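Local atomic coordinates of acyl-coenzyme A oxidase acox-1.1 (Caenorhabditis elegans, PDB entry 5K3H), a protein that catalyses the first step of peroxisomal beta-oxidation, oxidising acyl-CoA to (2E)-enoyl-CoA with FAD and O2 and releasing hydrogen peroxide. Residues H28-Q33 with K560-D565; T165-D170 with Q174-H179; Q496-R501 with L576-Y581; G512-G517 with E521-K526. All blocks are in the same frame, centred on the assembly; numbering follows the deposited sequence.

In the fold
Interactions 1, 3 and 4 belong to the helical part of the chain, while interaction 2 sits apart in the beta-sheet region; the centres of interactions 1 and 2 lie about 56 Å apart, on opposite sides of the chain's centre. Interaction 1 brings helix 27-35, near the N-terminus, to helix 557-577 and closes a loop containing interactions 2 and 4. Interaction 3 shares helix 557-577 with interaction 1 and helix 489-515 with interaction 4; its centre is about 28 Å from that of interaction 1 and about 24 Å from that of interaction 4. Interaction 4, at the turn between helices 489-515 and 520-553, nests inside it. Both 3 and 4 touch the second subunit of the dimer.

Interaction 1 (H28-Q33 with K560-D565); sequences HAMAAQ and KEALSD
Gln33 OE1 accepts a hydrogen bond from Arg550 NH1, and the aliphatic part of the glutamine turns to Leu563, with Gln33 CG 4.3 Å from Leu563 CD1. The setting is a helix-helix crossing that joins the N-terminal helical region of the acyl-CoA oxidase fold to its C-terminal helical domain. The axes of the short segments cross at -64° and come no nearer than 11.8 Å, a gap spanned by side chains, and Met30 does most of the bridging. With CG anti to the backbone N (chi1 -172°), the chain sets off toward helix 557-577, then bends at chi2 and chi3 so that the methyl group arrives beside Ala562. Met30 and Leu563 reach toward each other tip to tip, and the sulfur faces both leucine methyls. No hydrogen bond links the segments; the contact is apolar, with Met30, Ala562 and Leu563 buried. Tyr352 of helix 338-367 touches both Met30 and Leu563, and Leu614 of helix 590-616 also packs on Met30, so further helices enclose the meeting point. At its centre Met30 CE touches Ala562 CB and, on Leu563, both CG and CD2, each at 3.9 Å.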
loop_
_atom_site.group_PDB
_atom_site.type_symbol
_atom_site.label_atom_id
_atom_site.label_comp_id
_atom_site.label_asym_id
_atom_site.label_seq_id
_atom_site.Cartn_x
_atom_site.Cartn_y
_atom_site.Cartn_z
ATOM N N HIS B 28 14.326 24.161 -16.319
ATOM C CA HIS B 28 14.578 25.210 -15.326
ATOM C C HIS B 28 13.356 26.107 -15.173
ATOM O O HIS B 28 13.055 26.566 -14.063
ATOM C CB HIS B 28 15.786 26.083 -15.713
ATOM C CG HIS B 28 17.128 25.464 -15.463
ATOM N ND1 HIS B 28 17.304 24.323 -14.708
ATOM C CD2 HIS B 28 18.362 25.840 -15.875
ATOM C CE1 HIS B 28 18.591 24.022 -14.668
ATOM N NE2 HIS B 28 19.253 24.927 -15.366
ATOM N N ALA B 29 12.681 26.418 -16.297
ATOM C CA ALA B 29 11.504 27.286 -16.284
ATOM C C ALA B 29 10.306 26.586 -15.664
ATOM O O ALA B 29 9.514 27.209 -14.941
ATOM C CB ALA B 29 11.175 27.745 -17.707
ATOM N N MET B 30 10.177 25.283 -15.910
ATOM C CA MET B 30 9.128 24.512 -15.246
ATOM C C MET B 30 9.401 24.393 -13.758
ATOM O O MET B 30 8.464 24.423 -12.957
ATOM C CB MET B 30 9.008 23.113 -15.869
ATOM C CG MET B 30 7.814 22.302 -15.357
ATOM S SD MET B 30 6.230 23.075 -15.767
ATOM C CE MET B 30 5.950 22.444 -17.435
ATOM N N ALA B 31 10.674 24.211 -13.370
ATOM C CA ALA B 31 11.028 24.207 -11.947
ATOM C C ALA B 31 10.600 25.500 -11.251
ATOM O O ALA B 31 10.049 25.458 -10.147
ATOM C CB ALA B 31 12.527 23.972 -11.775
ATOM N N ALA B 32 10.819 26.658 -11.890
ATOM C CA ALA B 32 10.385 27.935 -11.314
ATOM C C ALA B 32 8.866 27.992 -11.166
ATOM O O ALA B 32 8.339 28.539 -10.180
ATOM C CB ALA B 32 10.883 29.092 -12.172
ATOM N N GLN B 33 8.140 27.434 -12.137
ATOM C CA GLN B 33 6.689 27.305 -11.997
ATOM C C GLN B 33 6.307 26.452 -10.781
ATOM O O GLN B 33 5.453 26.847 -9.979
ATOM C CB GLN B 33 6.120 26.722 -13.288
ATOM C CG GLN B 33 4.671 26.988 -13.510
ATOM C CD GLN B 33 4.281 28.440 -13.391
ATOM O OE1 GLN B 33 3.396 28.775 -12.621
ATOM N NE2 GLN B 33 4.923 29.305 -14.159
ATOM N N LYS B 560 2.962 26.656 -20.758
ATOM C CA LYS B 560 1.508 26.605 -20.656
ATOM C C LYS B 560 0.936 25.451 -21.487
ATOM O O LYS B 560 -0.048 24.810 -21.083
ATOM C CB LYS B 560 0.933 27.950 -21.085
ATOM C CG LYS B 560 -0.574 28.022 -21.163
ATOM C CD LYS B 560 -0.941 29.423 -21.618
ATOM C CE LYS B 560 -2.432 29.647 -21.706
ATOM N NZ LYS B 560 -2.736 30.938 -21.029
ATOM N N GLU B 561 1.533 25.186 -22.654
ATOM C CA GLU B 561 1.114 24.058 -23.471
ATOM C C GLU B 561 1.468 22.721 -22.832
ATOM O O GLU B 561 0.767 21.726 -23.052
ATOM C CB GLU B 561 1.754 24.152 -24.858
ATOM C CG GLU B 561 1.206 25.297 -25.676
ATOM C CD GLU B 561 1.696 25.276 -27.106
ATOM O OE1 GLU B 561 2.751 24.631 -27.362
ATOM O OE2 GLU B 561 0.969 25.834 -27.977
ATOM N N ALA B 562 2.595 22.648 -22.112
ATOM C CA ALA B 562 2.942 21.407 -21.430
ATOM C C ALA B 562 1.959 21.117 -20.309
ATOM O O ALA B 562 1.484 19.988 -20.165
ATOM C CB ALA B 562 4.369 21.479 -20.884
ATOM N N LEU B 563 1.653 22.130 -19.491
ATOM C CA LEU B 563 0.721 21.935 -18.391
ATOM C C LEU B 563 -0.710 21.799 -18.883
ATOM O O LEU B 563 -1.509 21.083 -18.276
ATOM C CB LEU B 563 0.848 23.090 -17.409
ATOM C CG LEU B 563 2.192 23.043 -16.690
ATOM C CD1 LEU B 563 2.325 24.203 -15.726
ATOM C CD2 LEU B 563 2.379 21.694 -15.969
ATOM N N SER B 564 -1.039 22.443 -19.994
ATOM C CA SER B 564 -2.364 22.280 -20.562
ATOM C C SER B 564 -2.575 20.855 -21.038
ATOM O O SER B 564 -3.671 20.305 -20.884
ATOM C CB SER B 564 -2.559 23.277 -21.700
ATOM O OG SER B 564 -3.739 23.016 -22.441
ATOM N N ASP B 565 -1.540 20.241 -21.626
ATOM C CA ASP B 565 -1.620 18.819 -21.949
ATOM C C ASP B 565 -1.836 17.997 -20.695
ATOM O O ASP B 565 -2.650 17.072 -20.683
ATOM C CB ASP B 565 -0.349 18.329 -22.642
ATOM C CG ASP B 565 -0.163 18.925 -24.003
ATOM O OD1 ASP B 565 -1.135 19.508 -24.530
ATOM O OD2 ASP B 565 0.946 18.761 -24.570
#

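Interaction 2 (T165-D170 with Q174-H179); sequences TTATYD and QEFVLH
Tyr169 and Phe176 make the densest part of this contact, their rings meeting obliquely with planes 44° apart and centroids separated by 5.0 Å. Tyr169 CD1 stands over one face of the Phe176 ring, toward its rim, 3.7 Å from Phe176 CZ. Tyr169 chi1 of -175° puts CG anti to the backbone N, and the ring runs out alongside Gln174 to let OH bond Ala274 O. On the same face Ala167 CB packs 3.7 Å from Leu178 CD1, with Phe218 of strand 211-221 against both Ala167 and Phe176. The two strands form an antiparallel beta hairpin in the mixed sheet of the middle domain, where strand 199-208 flanks one arm and strand 258-261 the other. Hydrogen-bonded pairs are Thr166-His179, Thr168-Val177 and Asp170-Glu175; in the last, Asp170 N meets Glu175 O at 2.8 Å. Next to the turn a G1 beta bulge sets two residues, Gln174 and Glu175, opposite the single Asp170. The other face, with Thr166, Thr168, Asp170, Glu175, Val177 and His179, is looser and partly exposed. Here one water lies 2.7 Å from Thr166 OG1 and 2.6 Å from Thr168 OG1, and donates to Val177 O. Farther along this face, Arg259 forms salt bridges to both Asp170 OD2 and Glu175 OE1, which probably eases the repulsion between the two acids.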
loop_
_atom_site.group_PDB
_atom_site.type_symbol
_atom_site.label_atom_id
_atom_site.label_comp_id
_atom_site.label_asym_id
_atom_site.label_seq_id
_atom_site.Cartn_x
_atom_site.Cartn_y
_atom_site.Cartn_z
ATOM N N THR B 165 -6.447 12.971 29.856
ATOM C CA THR B 165 -5.422 13.611 30.671
ATOM C C THR B 165 -5.980 14.881 31.317
ATOM O O THR B 165 -6.618 15.700 30.650
ATOM C CB THR B 165 -4.194 13.915 29.818
ATOM O OG1 THR B 165 -3.674 12.679 29.292
ATOM C CG2 THR B 165 -3.112 14.632 30.668
ATOM N N THR B 166 -5.768 15.043 32.625
ATOM C CA THR B 166 -6.282 16.210 33.332
ATOM C C THR B 166 -5.153 17.124 33.801
ATOM O O THR B 166 -4.010 16.696 34.004
ATOM C CB THR B 166 -7.161 15.827 34.529
ATOM O OG1 THR B 166 -6.444 14.941 35.392
ATOM C CG2 THR B 166 -8.492 15.174 34.072
ATOM N N ALA B 167 -5.477 18.412 33.866
ATOM C CA ALA B 167 -4.647 19.427 34.491
ATOM C C ALA B 167 -5.546 20.129 35.491
ATOM O O ALA B 167 -6.408 20.923 35.099
ATOM C CB ALA B 167 -4.083 20.409 33.464
ATOM N N THR B 168 -5.345 19.856 36.771
ATOM C CA THR B 168 -6.248 20.340 37.801
ATOM C C THR B 168 -5.574 21.524 38.479
ATOM O O THR B 168 -4.404 21.432 38.889
ATOM C CB THR B 168 -6.594 19.253 38.828
ATOM O OG1 THR B 168 -7.146 18.099 38.173
ATOM C CG2 THR B 168 -7.621 19.771 39.822
ATOM N N TYR B 169 -6.281 22.652 38.526
ATOM C CA TYR B 169 -5.697 23.853 39.097
ATOM C C TYR B 169 -5.734 23.755 40.616
ATOM O O TYR B 169 -6.813 23.652 41.212
ATOM C CB TYR B 169 -6.419 25.116 38.633
ATOM C CG TYR B 169 -5.681 26.316 39.161
ATOM C CD1 TYR B 169 -4.312 26.430 38.948
ATOM C CD2 TYR B 169 -6.317 27.309 39.899
ATOM C CE1 TYR B 169 -3.604 27.499 39.421
ATOM C CE2 TYR B 169 -5.604 28.398 40.381
ATOM C CZ TYR B 169 -4.244 28.480 40.136
ATOM O OH TYR B 169 -3.475 29.526 40.595
ATOM N N ASP B 170 -4.555 23.815 41.235
ATOM C CA ASP B 170 -4.397 23.775 42.684
ATOM C C ASP B 170 -4.243 25.212 43.174
ATOM O O ASP B 170 -3.159 25.792 43.083
ATOM C CB ASP B 170 -3.187 22.917 43.034
ATOM C CG ASP B 170 -3.010 22.728 44.528
ATOM O OD1 ASP B 170 -3.377 23.637 45.309
ATOM O OD2 ASP B 170 -2.487 21.661 44.928
ATOM N N GLN B 174 -0.882 27.409 43.643
ATOM C CA GLN B 174 -0.782 28.069 42.341
ATOM C C GLN B 174 -0.009 27.214 41.342
ATOM O O GLN B 174 0.978 27.653 40.737
ATOM C CB GLN B 174 -0.139 29.441 42.478
ATOM C CG GLN B 174 -1.002 30.467 43.198
ATOM C CD GLN B 174 -0.202 31.692 43.529
ATOM O OE1 GLN B 174 0.183 31.891 44.678
ATOM N NE2 GLN B 174 0.099 32.507 42.510
ATOM N N GLU B 175 -0.474 25.978 41.176
ATOM C CA GLU B 175 0.135 24.988 40.304
ATOM C C GLU B 175 -0.950 24.224 39.570
ATOM O O GLU B 175 -2.078 24.114 40.058
ATOM C CB GLU B 175 0.988 24.005 41.094
ATOM C CG GLU B 175 2.327 24.516 41.547
ATOM C CD GLU B 175 2.971 23.533 42.478
ATOM O OE1 GLU B 175 2.297 23.106 43.442
ATOM O OE2 GLU B 175 4.117 23.125 42.212
ATOM N N PHE B 176 -0.606 23.701 38.391
ATOM C CA PHE B 176 -1.417 22.683 37.724
ATOM C C PHE B 176 -0.874 21.298 38.041
ATOM O O PHE B 176 0.345 21.090 38.023
ATOM C CB PHE B 176 -1.475 22.919 36.214
ATOM C CG PHE B 176 -2.336 24.089 35.846
ATOM C CD1 PHE B 176 -3.712 23.944 35.748
ATOM C CD2 PHE B 176 -1.785 25.342 35.685
ATOM C CE1 PHE B 176 -4.523 25.010 35.446
ATOM C CE2 PHE B 176 -2.582 26.419 35.388
ATOM C CZ PHE B 176 -3.963 26.252 35.259
ATOM N N VAL B 177 -1.777 20.373 38.374
ATOM C CA VAL B 177 -1.423 18.984 38.657
ATOM C C VAL B 177 -1.852 18.184 37.432
ATOM O O VAL B 177 -3.047 18.049 37.167
ATOM C CB VAL B 177 -2.120 18.460 39.925
ATOM C CG1 VAL B 177 -2.020 16.963 40.011
ATOM C CG2 VAL B 177 -1.597 19.121 41.198
ATOM N N LEU B 178 -0.895 17.666 36.664
ATOM C CA LEU B 178 -1.196 16.881 35.471
ATOM C C LEU B 178 -1.358 15.429 35.881
ATOM O O LEU B 178 -0.607 14.933 36.731
ATOM C CB LEU B 178 -0.080 17.017 34.435
ATOM C CG LEU B 178 -0.099 18.160 33.401
ATOM C CD1 LEU B 178 -0.592 19.463 33.967
ATOM C CD2 LEU B 178 1.321 18.366 32.874
ATOM N N HIS B 179 -2.358 14.749 35.313
ATOM C CA HIS B 179 -2.557 13.368 35.726
ATOM C C HIS B 179 -3.068 12.492 34.592
ATOM O O HIS B 179 -3.925 12.901 33.803
ATOM C CB HIS B 179 -3.526 13.279 36.904
ATOM C CG HIS B 179 -3.516 11.946 37.574
ATOM N ND1 HIS B 179 -2.382 11.408 38.141
ATOM C CD2 HIS B 179 -4.496 11.026 37.740
ATOM C CE1 HIS B 179 -2.663 10.216 38.635
ATOM N NE2 HIS B 179 -3.939 9.961 38.405
HETATM O O HOH W 1 -5.293 16.517 37.285
#

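Interaction 3 (Q496-R501 with L576-Y581); sequences QHIAKR and LDVATY
Ile498 carries the apolar side of the contact, touching Val578 with the end of its longer branch and Tyr581 with its base. CD1 of Ile498 comes to 3.5 Å from Val578 CG2, the two side chains crossing at about a right angle. A chi1 of 78°, with CG1 between the backbone N and the carbonyl carbon, aims CD1 at Val578. Nearer the helix, Ile498 CB faces Tyr581 CB at 3.9 Å, and the Tyr581 ring itself leads away from helix 489-515. This is helix packing inside the C-terminal helical domain, at the place where helix 557-577 breaks: Val578 is the first residue to leave helical backbone angles, and helix 579-584 follows. The polar side belongs to Arg501. Its guanidinium is held by a salt bridge from NH2 to Glu584 OE1. The chain bends at chi3; Arg501 NH1 lies 2.6 Å from Tyr581 O, and Tyr581 CB lies in plane at the guanidinium edge. Tyr581 belongs to the ATP site shared between the dimer partners, and its side chain packs on Arg533, another residue of that site. Next to it, Thr580 OG1 hydrogen-bonds Thr580 OG1 of the second subunit.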
loop_
_atom_site.group_PDB
_atom_site.type_symbol
_atom_site.label_atom_id
_atom_site.label_comp_id
_atom_site.label_asym_id
_atom_site.label_seq_id
_atom_site.Cartn_x
_atom_site.Cartn_y
_atom_site.Cartn_z
ATOM N N GLN B 496 -18.768 20.235 -11.522
ATOM C CA GLN B 496 -19.635 21.006 -10.641
ATOM C C GLN B 496 -21.010 20.358 -10.544
ATOM O O GLN B 496 -21.566 20.214 -9.448
ATOM C CB GLN B 496 -19.725 22.453 -11.137
ATOM C CG GLN B 496 -18.486 23.256 -10.811
ATOM C CD GLN B 496 -18.490 24.685 -11.375
ATOM O OE1 GLN B 496 -19.262 25.005 -12.274
ATOM N NE2 GLN B 496 -17.585 25.531 -10.869
ATOM N N HIS B 497 -21.540 19.895 -11.676
ATOM C CA HIS B 497 -22.845 19.249 -11.677
ATOM C C HIS B 497 -22.855 17.991 -10.812
ATOM O O HIS B 497 -23.749 17.822 -9.974
ATOM C CB HIS B 497 -23.276 18.916 -13.105
ATOM C CG HIS B 497 -24.567 18.168 -13.163
ATOM N ND1 HIS B 497 -25.798 18.791 -13.095
ATOM C CD2 HIS B 497 -24.821 16.837 -13.204
ATOM C CE1 HIS B 497 -26.751 17.878 -13.136
ATOM N NE2 HIS B 497 -26.185 16.686 -13.198
ATOM N N ILE B 498 -21.889 17.081 -10.996
ATOM C CA ILE B 498 -21.992 15.824 -10.258
ATOM C C ILE B 498 -21.741 16.057 -8.769
ATOM O O ILE B 498 -22.403 15.437 -7.932
ATOM C CB ILE B 498 -21.090 14.707 -10.837
ATOM C CG1 ILE B 498 -19.642 14.865 -10.446
ATOM C CG2 ILE B 498 -21.194 14.577 -12.368
ATOM C CD1 ILE B 498 -18.746 13.980 -11.301
ATOM N N ALA B 499 -20.832 16.981 -8.406
ATOM C CA ALA B 499 -20.612 17.273 -6.989
ATOM C C ALA B 499 -21.853 17.890 -6.340
ATOM O O ALA B 499 -22.211 17.532 -5.209
ATOM C CB ALA B 499 -19.397 18.186 -6.811
ATOM N N LYS B 500 -22.514 18.832 -7.021
ATOM C CA LYS B 500 -23.783 19.347 -6.510
ATOM C C LYS B 500 -24.829 18.239 -6.406
ATOM O O LYS B 500 -25.513 18.107 -5.380
ATOM C CB LYS B 500 -24.309 20.470 -7.400
ATOM C CG LYS B 500 -25.730 20.930 -7.023
ATOM C CD LYS B 500 -26.245 22.002 -7.978
ATOM C CE LYS B 500 -26.444 21.406 -9.385
ATOM N NZ LYS B 500 -26.812 22.421 -10.417
ATOM N N ARG B 501 -24.968 17.422 -7.456
ATOM C CA ARG B 501 -26.007 16.393 -7.416
ATOM C C ARG B 501 -25.808 15.447 -6.233
ATOM O O ARG B 501 -26.761 15.137 -5.508
ATOM C CB ARG B 501 -26.052 15.598 -8.714
ATOM C CG ARG B 501 -27.442 15.052 -8.992
ATOM C CD ARG B 501 -27.438 14.026 -10.140
ATOM N NE ARG B 501 -27.249 12.658 -9.647
ATOM C CZ ARG B 501 -26.093 12.002 -9.655
ATOM N NH1 ARG B 501 -25.005 12.588 -10.145
ATOM N NH2 ARG B 501 -26.025 10.760 -9.183
ATOM N N LEU B 576 -13.448 10.097 -16.070
ATOM C CA LEU B 576 -13.709 8.672 -16.249
ATOM C C LEU B 576 -13.784 7.966 -14.906
ATOM O O LEU B 576 -14.585 7.041 -14.734
ATOM C CB LEU B 576 -12.639 8.044 -17.141
ATOM C CG LEU B 576 -12.962 6.767 -17.942
ATOM C CD1 LEU B 576 -14.158 6.919 -18.881
ATOM C CD2 LEU B 576 -11.737 6.353 -18.737
ATOM N N ASP B 577 -12.993 8.430 -13.930
ATOM C CA ASP B 577 -12.960 7.810 -12.610
ATOM C C ASP B 577 -14.280 7.926 -11.871
ATOM O O ASP B 577 -14.627 7.021 -11.105
ATOM C CB ASP B 577 -11.866 8.450 -11.764
ATOM C CG ASP B 577 -11.568 7.660 -10.501
ATOM O OD1 ASP B 577 -11.641 6.419 -10.577
ATOM O OD2 ASP B 577 -11.280 8.274 -9.439
ATOM N N VAL B 578 -15.015 9.024 -12.062
ATOM C CA VAL B 578 -16.272 9.263 -11.348
ATOM C C VAL B 578 -17.456 9.224 -12.321
ATOM O O VAL B 578 -18.447 9.952 -12.155
ATOM C CB VAL B 578 -16.204 10.595 -10.579
ATOM C CG1 VAL B 578 -15.047 10.563 -9.599
ATOM C CG2 VAL B 578 -16.074 11.785 -11.531
ATOM N N ALA B 579 -17.337 8.371 -13.354
ATOM C CA ALA B 579 -18.282 8.347 -14.466
ATOM C C ALA B 579 -19.698 7.992 -14.026
ATOM O O ALA B 579 -20.674 8.506 -14.593
ATOM C CB ALA B 579 -17.792 7.367 -15.533
ATOM N N THR B 580 -19.836 7.094 -13.044
ATOM C CA THR B 580 -21.160 6.711 -12.547
ATOM C C THR B 580 -22.012 7.923 -12.177
ATOM O O THR B 580 -23.179 8.018 -12.566
ATOM C CB THR B 580 -21.008 5.767 -11.353
ATOM O OG1 THR B 580 -20.515 4.504 -11.820
ATOM C CG2 THR B 580 -22.340 5.554 -10.630
ATOM N N TYR B 581 -21.446 8.874 -11.435
ATOM C CA TYR B 581 -22.222 10.046 -11.038
ATOM C C TYR B 581 -22.668 10.874 -12.248
ATOM O O TYR B 581 -23.700 11.554 -12.192
ATOM C CB TYR B 581 -21.396 10.894 -10.062
ATOM C CG TYR B 581 -20.939 10.116 -8.858
ATOM C CD1 TYR B 581 -21.810 9.846 -7.820
ATOM C CD2 TYR B 581 -19.639 9.630 -8.772
ATOM C CE1 TYR B 581 -21.413 9.112 -6.722
ATOM C CE2 TYR B 581 -19.212 8.893 -7.661
ATOM C CZ TYR B 581 -20.113 8.634 -6.629
ATOM O OH TYR B 581 -19.735 7.896 -5.504
#

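Interaction 4 (G512-G517 with E521-K526); sequences GLMENG and EIAWNK
A short turn joins the consecutive helices 489-515 and 520-553, and just beside it Leu513 and Met514 of the first helix close over Ala523 of the second. The small Ala523 side chain points toward the first helix: its CB is 3.7 Å from Met514 CG and 3.9 Å from Leu513 CB. That approach lets the backbones come close, Leu513 CA and Ala523 CA being 5.7 Å apart. Leu513 then extends one branch along the second helix. With CG anti to the carbonyl carbon (chi1 -74°), it sets CD1 3.9 Å from Lys526 CB, the two side chains crossing at about a right angle. The lysine chain runs on fully extended to a salt bridge between NZ and OE2 of Glu518, in the turn. Asn525 OD1 and the carbonyl O of Lys526 hydrogen-bond Gln338 of the second subunit. The first helix ends at Gly517, which has a positive phi of 101° and takes the C-prime position; its N bonds Met514 O at 2.6 Å, and Glu518 N reaches Leu513 O. A Schellman motif of this kind, with glycine at C-prime, is a classic way to end a helix before a short turn into the next.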
loop_
_atom_site.group_PDB
_atom_site.type_symbol
_atom_site.label_atom_id
_atom_site.label_comp_id
_atom_site.label_asym_id
_atom_site.label_seq_id
_atom_site.Cartn_x
_atom_site.Cartn_y
_atom_site.Cartn_z
ATOM N N GLY B 512 -34.293 13.511 4.903
ATOM C CA GLY B 512 -35.481 12.685 4.762
ATOM C C GLY B 512 -35.687 11.728 5.918
ATOM O O GLY B 512 -36.810 11.546 6.384
ATOM N N LEU B 513 -34.605 11.104 6.398
ATOM C CA LEU B 513 -34.696 10.169 7.519
ATOM C C LEU B 513 -35.144 10.869 8.797
ATOM O O LEU B 513 -35.895 10.294 9.595
ATOM C CB LEU B 513 -33.356 9.461 7.743
ATOM C CG LEU B 513 -33.012 8.386 6.709
ATOM C CD1 LEU B 513 -31.542 7.992 6.816
ATOM C CD2 LEU B 513 -33.890 7.182 6.850
ATOM N N MET B 514 -34.695 12.105 9.020
ATOM C CA MET B 514 -35.188 12.836 10.178
ATOM C C MET B 514 -36.672 13.157 10.026
ATOM O O MET B 514 -37.463 12.958 10.959
ATOM C CB MET B 514 -34.369 14.112 10.395
ATOM C CG MET B 514 -32.939 13.889 10.888
ATOM S SD MET B 514 -32.193 15.430 11.455
ATOM C CE MET B 514 -31.945 16.290 9.912
ATOM N N GLU B 515 -37.073 13.625 8.837
ATOM C CA GLU B 515 -38.479 13.919 8.561
ATOM C C GLU B 515 -39.374 12.709 8.807
ATOM O O GLU B 515 -40.568 12.876 9.083
ATOM C CB GLU B 515 -38.639 14.420 7.120
ATOM C CG GLU B 515 -38.177 15.886 6.921
ATOM C CD GLU B 515 -37.922 16.245 5.459
ATOM O OE1 GLU B 515 -38.460 15.541 4.562
ATOM O OE2 GLU B 515 -37.184 17.238 5.217
ATOM N N ASN B 516 -38.837 11.494 8.688
ATOM C CA ASN B 516 -39.578 10.291 9.046
ATOM C C ASN B 516 -39.310 9.849 10.481
ATOM O O ASN B 516 -39.576 8.694 10.831
ATOM C CB ASN B 516 -39.273 9.150 8.075
ATOM C CG ASN B 516 -39.800 9.432 6.693
ATOM O OD1 ASN B 516 -40.390 10.497 6.454
ATOM N ND2 ASN B 516 -39.619 8.484 5.773
ATOM N N GLY B 517 -38.731 10.713 11.305
ATOM C CA GLY B 517 -38.655 10.433 12.722
ATOM C C GLY B 517 -37.331 9.914 13.231
ATOM O O GLY B 517 -37.223 9.649 14.437
ATOM N N GLU B 521 -28.531 12.042 14.866
ATOM C CA GLU B 521 -27.206 11.439 14.766
ATOM C C GLU B 521 -27.252 10.064 14.103
ATOM O O GLU B 521 -26.269 9.634 13.493
ATOM C CB GLU B 521 -26.591 11.345 16.169
ATOM C CG GLU B 521 -26.632 12.639 17.020
ATOM C CD GLU B 521 -27.829 12.675 18.011
ATOM O OE1 GLU B 521 -28.979 12.361 17.608
ATOM O OE2 GLU B 521 -27.613 12.972 19.216
ATOM N N ILE B 522 -28.371 9.357 14.233
ATOM C CA ILE B 522 -28.537 8.083 13.547
ATOM C C ILE B 522 -28.825 8.302 12.070
ATOM O O ILE B 522 -28.372 7.530 11.212
ATOM C CB ILE B 522 -29.641 7.263 14.242
ATOM C CG1 ILE B 522 -29.140 6.783 15.600
ATOM C CG2 ILE B 522 -30.095 6.100 13.394
ATOM C CD1 ILE B 522 -30.120 5.932 16.324
ATOM N N ALA B 523 -29.627 9.322 11.761
ATOM C CA ALA B 523 -29.841 9.707 10.375
ATOM C C ALA B 523 -28.522 10.083 9.711
ATOM O O ALA B 523 -28.274 9.722 8.553
ATOM C CB ALA B 523 -30.827 10.866 10.306
ATOM N N TRP B 524 -27.660 10.799 10.436
ATOM C CA TRP B 524 -26.344 11.133 9.909
ATOM C C TRP B 524 -25.531 9.876 9.648
ATOM O O TRP B 524 -24.964 9.703 8.563
ATOM C CB TRP B 524 -25.608 12.041 10.878
ATOM C CG TRP B 524 -24.279 12.454 10.368
ATOM C CD1 TRP B 524 -23.085 11.827 10.597
ATOM C CD2 TRP B 524 -23.984 13.605 9.568
ATOM N NE1 TRP B 524 -22.069 12.505 9.965
ATOM C CE2 TRP B 524 -22.592 13.604 9.333
ATOM C CE3 TRP B 524 -24.761 14.621 9.004
ATOM C CZ2 TRP B 524 -21.968 14.587 8.578
ATOM C CZ3 TRP B 524 -24.138 15.593 8.258
ATOM C CH2 TRP B 524 -22.761 15.574 8.052
ATOM N N ASN B 525 -25.459 8.984 10.642
ATOM C CA ASN B 525 -24.734 7.728 10.467
ATOM C C ASN B 525 -25.294 6.901 9.312
ATOM O O ASN B 525 -24.537 6.319 8.530
ATOM C CB ASN B 525 -24.777 6.914 11.758
ATOM C CG ASN B 525 -23.910 5.669 11.681
ATOM O OD1 ASN B 525 -22.865 5.659 11.008
ATOM N ND2 ASN B 525 -24.338 4.605 12.363
ATOM N N LYS B 526 -26.617 6.811 9.204
ATOM C CA LYS B 526 -27.190 6.012 8.134
ATOM C C LYS B 526 -26.924 6.604 6.762
ATOM O O LYS B 526 -27.110 5.897 5.769
ATOM C CB LYS B 526 -28.695 5.840 8.335
ATOM C CG LYS B 526 -29.086 4.865 9.427
ATOM C CD LYS B 526 -30.574 4.609 9.380
ATOM C CE LYS B 526 -30.977 3.560 10.402
ATOM N NZ LYS B 526 -32.445 3.227 10.310
#